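PDB 3WVJ: beta-glucanase from Clostridium thermocellum, which probably hydrolyses beta-1,4 linkages in mixed-linkage beta-1,3-1,4-glucans such as lichenan, as an endo-acting glycoside hydrolase of family 16. Local coordinates for residues A[71-75]-A[211-215]; A[75-79]-A[215-219]. One frame throughout, in Å; residues are numbered along the deposited sequence.

Contact 1: A[71-75]-A[211-215]; sequences FFGYG and VKYYP
Phe-72 drives the edge of its ring into one face of Tyr-213, and the phenol of that tyrosine in turn reaches the backbone just beyond Phe-72. The two rings form a T-shaped pair, with centroids 5.3 Å apart and planes at 62°. Phe-72 CD1 leads, 3.7 Å from Tyr-213 CD2 and displaced toward the rim of the phenol ring. Phe-72 CB lies over the same face, 4.2 Å from the ring centroid, so one residue supplies both an aromatic edge and a CH-pi contact. The opposite face of the tyrosine ring is met near its rim by Pro-215 N. Tyr-213 swings its ring to the far side from its own backbone N (chi1 160°), which carries it from strand 204-214 to the turn at residues 73-74, where its hydroxyl donates a 2.7 Å hydrogen bond from OH to Tyr-74 O. The donor is tilted 27° from the carbonyl plane. This bond ties the turn between strands 61-72 and 75-82 of the family 16 beta-jellyroll to the end of strand 204-214. Beside the ring, Gly-75 brings its CA to 3.4 Å from Tyr-214 O, and here the two backbones run close with no side chain between them. Packing slackens outward: Tyr-74 and Tyr-214 both leave their backbones away from the contact and are partly exposed, the first meeting Trp-153 edge-to-face. Pro-215 is likewise partly exposed, and its carbonyl accepts a hydrogen bond from Arg-154.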
ATOM      1  N   PHE A  71      -1.208  12.573   8.864  1.00 35.68           N
ATOM      2  CA  PHE A  71      -1.516  12.836   7.472  1.00 36.09           C
ATOM      3  C   PHE A  71      -0.281  13.518   6.900  1.00 37.36           C
ATOM      4  O   PHE A  71       0.396  14.261   7.655  1.00 38.69           O
ATOM      5  CB  PHE A  71      -2.660  13.806   7.476  1.00 37.01           C
ATOM      6  CG  PHE A  71      -3.968  13.191   7.825  1.00 36.91           C
ATOM      7  CD1 PHE A  71      -4.831  12.763   6.797  1.00 36.04           C
ATOM      8  CD2 PHE A  71      -4.393  13.148   9.148  1.00 37.68           C
ATOM      9  CE1 PHE A  71      -6.063  12.199   7.121  1.00 36.10           C
ATOM     10  CE2 PHE A  71      -5.608  12.557   9.490  1.00 37.53           C
ATOM     11  CZ  PHE A  71      -6.454  12.109   8.475  1.00 36.20           C
ATOM     12  N   PHE A  72       0.007  13.289   5.606  1.00 36.82           N
ATOM     13  CA  PHE A  72       1.202  13.804   4.938  1.00 38.08           C
ATOM     14  C   PHE A  72       0.806  14.486   3.649  1.00 38.46           C
ATOM     15  O   PHE A  72      -0.066  13.992   2.939  1.00 37.31           O
ATOM     16  CB  PHE A  72       2.165  12.669   4.617  1.00 38.12           C
ATOM     17  CG  PHE A  72       2.638  11.905   5.877  1.00 38.94           C
ATOM     18  CD1 PHE A  72       3.866  12.163   6.435  1.00 40.47           C
ATOM     19  CD2 PHE A  72       1.815  10.955   6.463  1.00 37.53           C
ATOM     20  CE1 PHE A  72       4.294  11.483   7.587  1.00 41.66           C
ATOM     21  CE2 PHE A  72       2.218  10.289   7.597  1.00 38.56           C
ATOM     22  CZ  PHE A  72       3.456  10.539   8.161  1.00 39.87           C
ATOM     23  N   GLY A  73       1.477  15.600   3.337  1.00 40.40           N
ATOM     24  CA  GLY A  73       1.173  16.386   2.119  1.00 40.94           C
ATOM     25  C   GLY A  73       2.001  16.065   0.866  1.00 41.68           C
ATOM     26  O   GLY A  73       2.596  14.970   0.755  1.00 41.19           O
ATOM     27  N   TYR A  74       1.996  16.987  -0.104  1.00 42.85           N
ATOM     28  CA  TYR A  74       2.942  16.899  -1.250  1.00 44.90           C
ATOM     29  C   TYR A  74       4.370  16.469  -0.837  1.00 45.63           C
ATOM     30  O   TYR A  74       4.794  16.715   0.290  1.00 45.99           O
ATOM     31  CB  TYR A  74       2.982  18.211  -2.010  1.00 46.81           C
ATOM     32  CG  TYR A  74       1.629  18.542  -2.554  1.00 46.93           C
ATOM     33  CD1 TYR A  74       0.932  17.617  -3.331  1.00 45.81           C
ATOM     34  CD2 TYR A  74       1.004  19.772  -2.251  1.00 48.73           C
ATOM     35  CE1 TYR A  74      -0.330  17.917  -3.860  1.00 45.49           C
ATOM     36  CE2 TYR A  74      -0.257  20.074  -2.773  1.00 47.84           C
ATOM     37  CZ  TYR A  74      -0.915  19.142  -3.548  1.00 46.79           C
ATOM     38  OH  TYR A  74      -2.155  19.418  -4.053  1.00 48.16           O
ATOM     39  N   GLY A  75       5.097  15.821  -1.737  1.00 45.60           N
ATOM     40  CA  GLY A  75       6.447  15.347  -1.423  1.00 46.46           C
ATOM     41  C   GLY A  75       6.685  13.927  -1.920  1.00 45.65           C
ATOM     42  O   GLY A  75       5.857  13.371  -2.672  1.00 43.34           O
ATOM     43  N   VAL A 211       9.432   2.855   5.508  1.00 47.21           N
ATOM     44  CA  VAL A 211       8.607   3.842   4.836  1.00 45.44           C
ATOM     45  C   VAL A 211       9.254   5.182   5.207  1.00 47.35           C
ATOM     46  O   VAL A 211       9.619   5.430   6.400  1.00 47.41           O
ATOM     47  CB  VAL A 211       7.197   3.785   5.397  1.00 43.44           C
ATOM     48  CG1 VAL A 211       6.460   5.087   5.136  1.00 42.55           C
ATOM     49  CG2 VAL A 211       6.447   2.611   4.825  1.00 41.22           C
ATOM     50  N   LYS A 212       9.485   6.004   4.183  1.00 48.27           N
ATOM     51  CA  LYS A 212      10.093   7.329   4.320  1.00 50.20           C
ATOM     52  C   LYS A 212       9.282   8.344   3.539  1.00 49.77           C
ATOM     53  O   LYS A 212       8.721   8.053   2.441  1.00 49.06           O
ATOM     54  CB  LYS A 212      11.542   7.323   3.842  1.00 53.43           C
ATOM     55  CG  LYS A 212      12.454   6.466   4.693  1.00 55.92           C
ATOM     56  CD  LYS A 212      13.778   6.157   4.017  1.00 59.87           C
ATOM     57  CE  LYS A 212      14.729   5.515   5.012  1.00 63.11           C
ATOM     58  NZ  LYS A 212      16.074   5.296   4.403  1.00 68.95           N
ATOM     59  N   TYR A 213       9.136   9.513   4.138  1.00 49.77           N
ATOM     60  CA  TYR A 213       8.536  10.664   3.455  1.00 49.38           C
ATOM     61  C   TYR A 213       9.474  11.886   3.525  1.00 52.28           C
ATOM     62  O   TYR A 213      10.023  12.241   4.610  1.00 54.13           O
ATOM     63  CB  TYR A 213       7.127  10.954   4.006  1.00 46.91           C
ATOM     64  CG  TYR A 213       6.604  12.373   3.725  1.00 47.05           C
ATOM     65  CD1 TYR A 213       5.838  12.638   2.580  1.00 46.51           C
ATOM     66  CD2 TYR A 213       6.865  13.441   4.612  1.00 47.92           C
ATOM     67  CE1 TYR A 213       5.348  13.904   2.321  1.00 46.16           C
ATOM     68  CE2 TYR A 213       6.382  14.704   4.349  1.00 48.41           C
ATOM     69  CZ  TYR A 213       5.617  14.907   3.213  1.00 47.14           C
ATOM     70  OH  TYR A 213       5.163  16.138   2.909  1.00 47.58           O
ATOM     71  N   TYR A 214       9.710  12.466   2.354  1.00 53.69           N
ATOM     72  CA  TYR A 214      10.512  13.658   2.221  1.00 56.86           C
ATOM     73  C   TYR A 214       9.650  14.779   1.621  1.00 56.95           C
ATOM     74  O   TYR A 214       9.169  14.663   0.484  1.00 53.46           O
ATOM     75  CB  TYR A 214      11.733  13.406   1.345  1.00 59.70           C
ATOM     76  CG  TYR A 214      12.596  12.244   1.760  1.00 62.34           C
ATOM     77  CD1 TYR A 214      13.545  12.366   2.810  1.00 65.62           C
ATOM     78  CD2 TYR A 214      12.501  11.028   1.092  1.00 63.21           C
ATOM     79  CE1 TYR A 214      14.343  11.290   3.190  1.00 67.45           C
ATOM     80  CE2 TYR A 214      13.300   9.948   1.446  1.00 65.31           C
ATOM     81  CZ  TYR A 214      14.221  10.083   2.484  1.00 67.96           C
ATOM     82  OH  TYR A 214      14.993   8.990   2.814  1.00 70.02           O
ATOM     83  N   PRO A 215       9.447  15.864   2.383  1.00 57.65           N
ATOM     84  CA  PRO A 215       8.570  16.920   1.925  1.00 58.46           C
ATOM     85  C   PRO A 215       9.204  17.696   0.789  1.00 62.92           C
ATOM     86  O   PRO A 215       8.508  18.371   0.049  1.00 62.14           O
ATOM     87  CB  PRO A 215       8.425  17.816   3.154  1.00 60.24           C
ATOM     88  CG  PRO A 215       9.191  17.168   4.258  1.00 59.53           C
ATOM     89  CD  PRO A 215      10.142  16.219   3.635  1.00 60.12           C
TER

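Contact 2: A[75-79]-A[215-219]; sequences GYYEV and PNGVP
This is a strand-against-tail contact at the periphery of the beta-sandwich: the irregular C-terminal segment 215-219 leaves strand 204-214 and passes over the start of strand 75-82, the touching parts, 75-78 and 215-219, running 54° apart. Tyr-76 carries most of it. Its CG stands anti to the backbone N (chi1 -180°), laying the ring along its own strand toward Glu-78, while Pro-219 comes from the opposite direction to cover one face. Pro-219 CD sits 4.1 Å from the centroid of the Tyr-76 ring and 17° off its normal, a CH-pi contact shifted toward the rim. The neighbouring CG of Pro-219 approaches the phenol end, 3.9 Å from Tyr-76 CE2. Nearer the root of the tyrosine, Gly-217 O comes within 3.0 Å of Tyr-76 CB; this buried carbonyl oxygen has no hydrogen-bonding partner in the model. Val-218 adds a looser apolar touch, its CG1 4.3 Å from Tyr-76 CB.

The hydroxyl end of the phenol is held from within the strand. Tyr-76 OH donates a 2.6 Å hydrogen bond to Glu-78 OE1, which lies in the plane of the ring at its edge and accepts the bond with its anti lone pair. Glu-78 OE2 is bonded in turn to Tyr-210 OH, so the carboxylate links Tyr-76 to strand 204-214. Tyr-161 of strand 157-162 meets the Tyr-76 ring edge-to-face and also touches Val-218 and Pro-219, both exposed residues on the solvent side. An aromatic side chain on one strand thus receives the C-terminal tail along the margin of a family 16 jellyroll.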
ATOM      1  N   GLY A  75       5.097  15.821  -1.737  1.00 45.60           N
ATOM      2  CA  GLY A  75       6.447  15.347  -1.423  1.00 46.46           C
ATOM      3  C   GLY A  75       6.685  13.927  -1.920  1.00 45.65           C
ATOM      4  O   GLY A  75       5.857  13.371  -2.672  1.00 43.34           O
ATOM      5  N   TYR A  76       7.808  13.343  -1.468  1.00 46.63           N
ATOM      6  CA  TYR A  76       8.291  12.031  -1.954  1.00 46.39           C
ATOM      7  C   TYR A  76       8.097  10.943  -0.911  1.00 45.36           C
ATOM      8  O   TYR A  76       8.580  11.059   0.247  1.00 45.59           O
ATOM      9  CB  TYR A  76       9.760  12.079  -2.426  1.00 49.11           C
ATOM     10  CG  TYR A  76      10.261  10.739  -2.929  1.00 49.72           C
ATOM     11  CD1 TYR A  76       9.665  10.098  -4.060  1.00 48.43           C
ATOM     12  CD2 TYR A  76      11.277  10.078  -2.256  1.00 50.85           C
ATOM     13  CE1 TYR A  76      10.119   8.870  -4.501  1.00 49.07           C
ATOM     14  CE2 TYR A  76      11.732   8.850  -2.688  1.00 51.58           C
ATOM     15  CZ  TYR A  76      11.161   8.242  -3.796  1.00 50.86           C
ATOM     16  OH  TYR A  76      11.671   6.989  -4.178  1.00 51.84           O
ATOM     17  N   TYR A  77       7.358   9.905  -1.327  1.00 43.29           N
ATOM     18  CA  TYR A  77       6.995   8.794  -0.462  1.00 42.29           C
ATOM     19  C   TYR A  77       7.784   7.575  -0.931  1.00 43.33           C
ATOM     20  O   TYR A  77       7.806   7.259  -2.139  1.00 43.24           O
ATOM     21  CB  TYR A  77       5.506   8.493  -0.543  1.00 39.59           C
ATOM     22  CG  TYR A  77       4.574   9.558   0.003  1.00 38.70           C
ATOM     23  CD1 TYR A  77       3.824   9.323   1.180  1.00 37.10           C
ATOM     24  CD2 TYR A  77       4.428  10.780  -0.652  1.00 38.48           C
ATOM     25  CE1 TYR A  77       2.954  10.293   1.668  1.00 36.91           C
ATOM     26  CE2 TYR A  77       3.553  11.739  -0.205  1.00 37.92           C
ATOM     27  CZ  TYR A  77       2.823  11.504   0.957  1.00 37.25           C
ATOM     28  OH  TYR A  77       1.944  12.455   1.379  1.00 37.07           O
ATOM     29  N   GLU A  78       8.454   6.893   0.001  1.00 44.17           N
ATOM     30  CA  GLU A  78       9.179   5.700  -0.428  1.00 45.47           C
ATOM     31  C   GLU A  78       8.994   4.537   0.506  1.00 44.90           C
ATOM     32  O   GLU A  78       9.067   4.699   1.718  1.00 45.53           O
ATOM     33  CB  GLU A  78      10.660   6.018  -0.595  1.00 48.83           C
ATOM     34  CG  GLU A  78      11.452   4.881  -1.184  1.00 51.34           C
ATOM     35  CD  GLU A  78      12.905   5.247  -1.373  1.00 55.24           C
ATOM     36  OE1 GLU A  78      13.234   5.856  -2.421  1.00 58.20           O
ATOM     37  OE2 GLU A  78      13.725   4.913  -0.506  1.00 56.78           O
ATOM     38  N   VAL A  79       8.782   3.366  -0.066  1.00 43.66           N
ATOM     39  CA  VAL A  79       8.714   2.142   0.690  1.00 43.45           C
ATOM     40  C   VAL A  79       9.834   1.224   0.194  1.00 45.37           C
ATOM     41  O   VAL A  79      10.161   1.241  -0.985  1.00 46.73           O
ATOM     42  CB  VAL A  79       7.305   1.487   0.526  1.00 40.88           C
ATOM     43  CG1 VAL A  79       7.019   1.028  -0.933  1.00 39.95           C
ATOM     44  CG2 VAL A  79       7.124   0.349   1.504  1.00 41.03           C
ATOM     45  N   PRO A 215       9.447  15.864   2.383  1.00 57.65           N
ATOM     46  CA  PRO A 215       8.570  16.920   1.925  1.00 58.46           C
ATOM     47  C   PRO A 215       9.204  17.696   0.789  1.00 62.92           C
ATOM     48  O   PRO A 215       8.508  18.371   0.049  1.00 62.14           O
ATOM     49  CB  PRO A 215       8.425  17.816   3.154  1.00 60.24           C
ATOM     50  CG  PRO A 215       9.191  17.168   4.258  1.00 59.53           C
ATOM     51  CD  PRO A 215      10.142  16.219   3.635  1.00 60.12           C
ATOM     52  N   ASN A 216      10.511  17.564   0.616  1.00 68.52           N
ATOM     53  CA  ASN A 216      11.264  18.436  -0.275  1.00 77.00           C
ATOM     54  C   ASN A 216      11.842  17.723  -1.492  1.00 81.08           C
ATOM     55  O   ASN A 216      11.716  18.197  -2.613  1.00 80.20           O
ATOM     56  CB  ASN A 216      12.437  18.975   0.499  1.00 88.53           C
ATOM     57  CG  ASN A 216      13.338  17.847   0.983  1.00 99.23           C
ATOM     58  OD1 ASN A 216      12.908  16.960   1.757  1.00 99.75           O
ATOM     59  ND2 ASN A 216      14.567  17.819   0.465  1.00105.17           N
ATOM     60  N   GLY A 217      12.515  16.599  -1.280  1.00 83.54           N
ATOM     61  CA  GLY A 217      13.379  16.059  -2.325  1.00 81.28           C
ATOM     62  C   GLY A 217      12.872  14.817  -3.006  1.00 77.19           C
ATOM     63  O   GLY A 217      11.862  14.258  -2.619  1.00 73.10           O
ATOM     64  N   VAL A 218      13.608  14.437  -4.049  1.00 78.99           N
ATOM     65  CA  VAL A 218      13.479  13.190  -4.810  1.00 78.46           C
ATOM     66  C   VAL A 218      14.915  12.577  -4.884  1.00 84.01           C
ATOM     67  O   VAL A 218      15.851  13.205  -4.381  1.00 88.21           O
ATOM     68  CB  VAL A 218      12.812  13.410  -6.229  1.00 75.27           C
ATOM     69  CG1 VAL A 218      11.327  13.592  -6.093  1.00 70.91           C
ATOM     70  CG2 VAL A 218      13.354  14.604  -7.013  1.00 76.19           C
ATOM     71  N   PRO A 219      15.098  11.343  -5.455  1.00 85.22           N
ATOM     72  CA  PRO A 219      16.464  10.736  -5.665  1.00 88.17           C
ATOM     73  C   PRO A 219      17.309  11.119  -6.929  1.00 91.40           C
ATOM     74  O   PRO A 219      18.511  11.424  -6.860  1.00 91.70           O
ATOM     75  CB  PRO A 219      16.186   9.222  -5.651  1.00 85.98           C
ATOM     76  CG  PRO A 219      14.809   9.081  -5.077  1.00 83.34           C
ATOM     77  CD  PRO A 219      14.056  10.303  -5.511  1.00 82.76           C
TER

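The contacts follow on from each other along the same two runs of chain, meeting at Gly-75 and Pro-215, and their centres lie about 6 Å apart. Neighbouring antiparallel strands 75-82 and 204-214 join them through probable backbone bonds from Tyr-76 N to Tyr-214 O and from Glu-78 N to Lys-212 O. Contact 1 is the more buried at its aromatic centre: Phe-72 and Tyr-213 are buried, with Tyr-77 packing against both, though its turn is partly exposed. Contact 2 has a buried strand side but a largely exposed covering tail. The chemistry follows this difference, a polar tie across contact 1 against mainly apolar cover in contact 2.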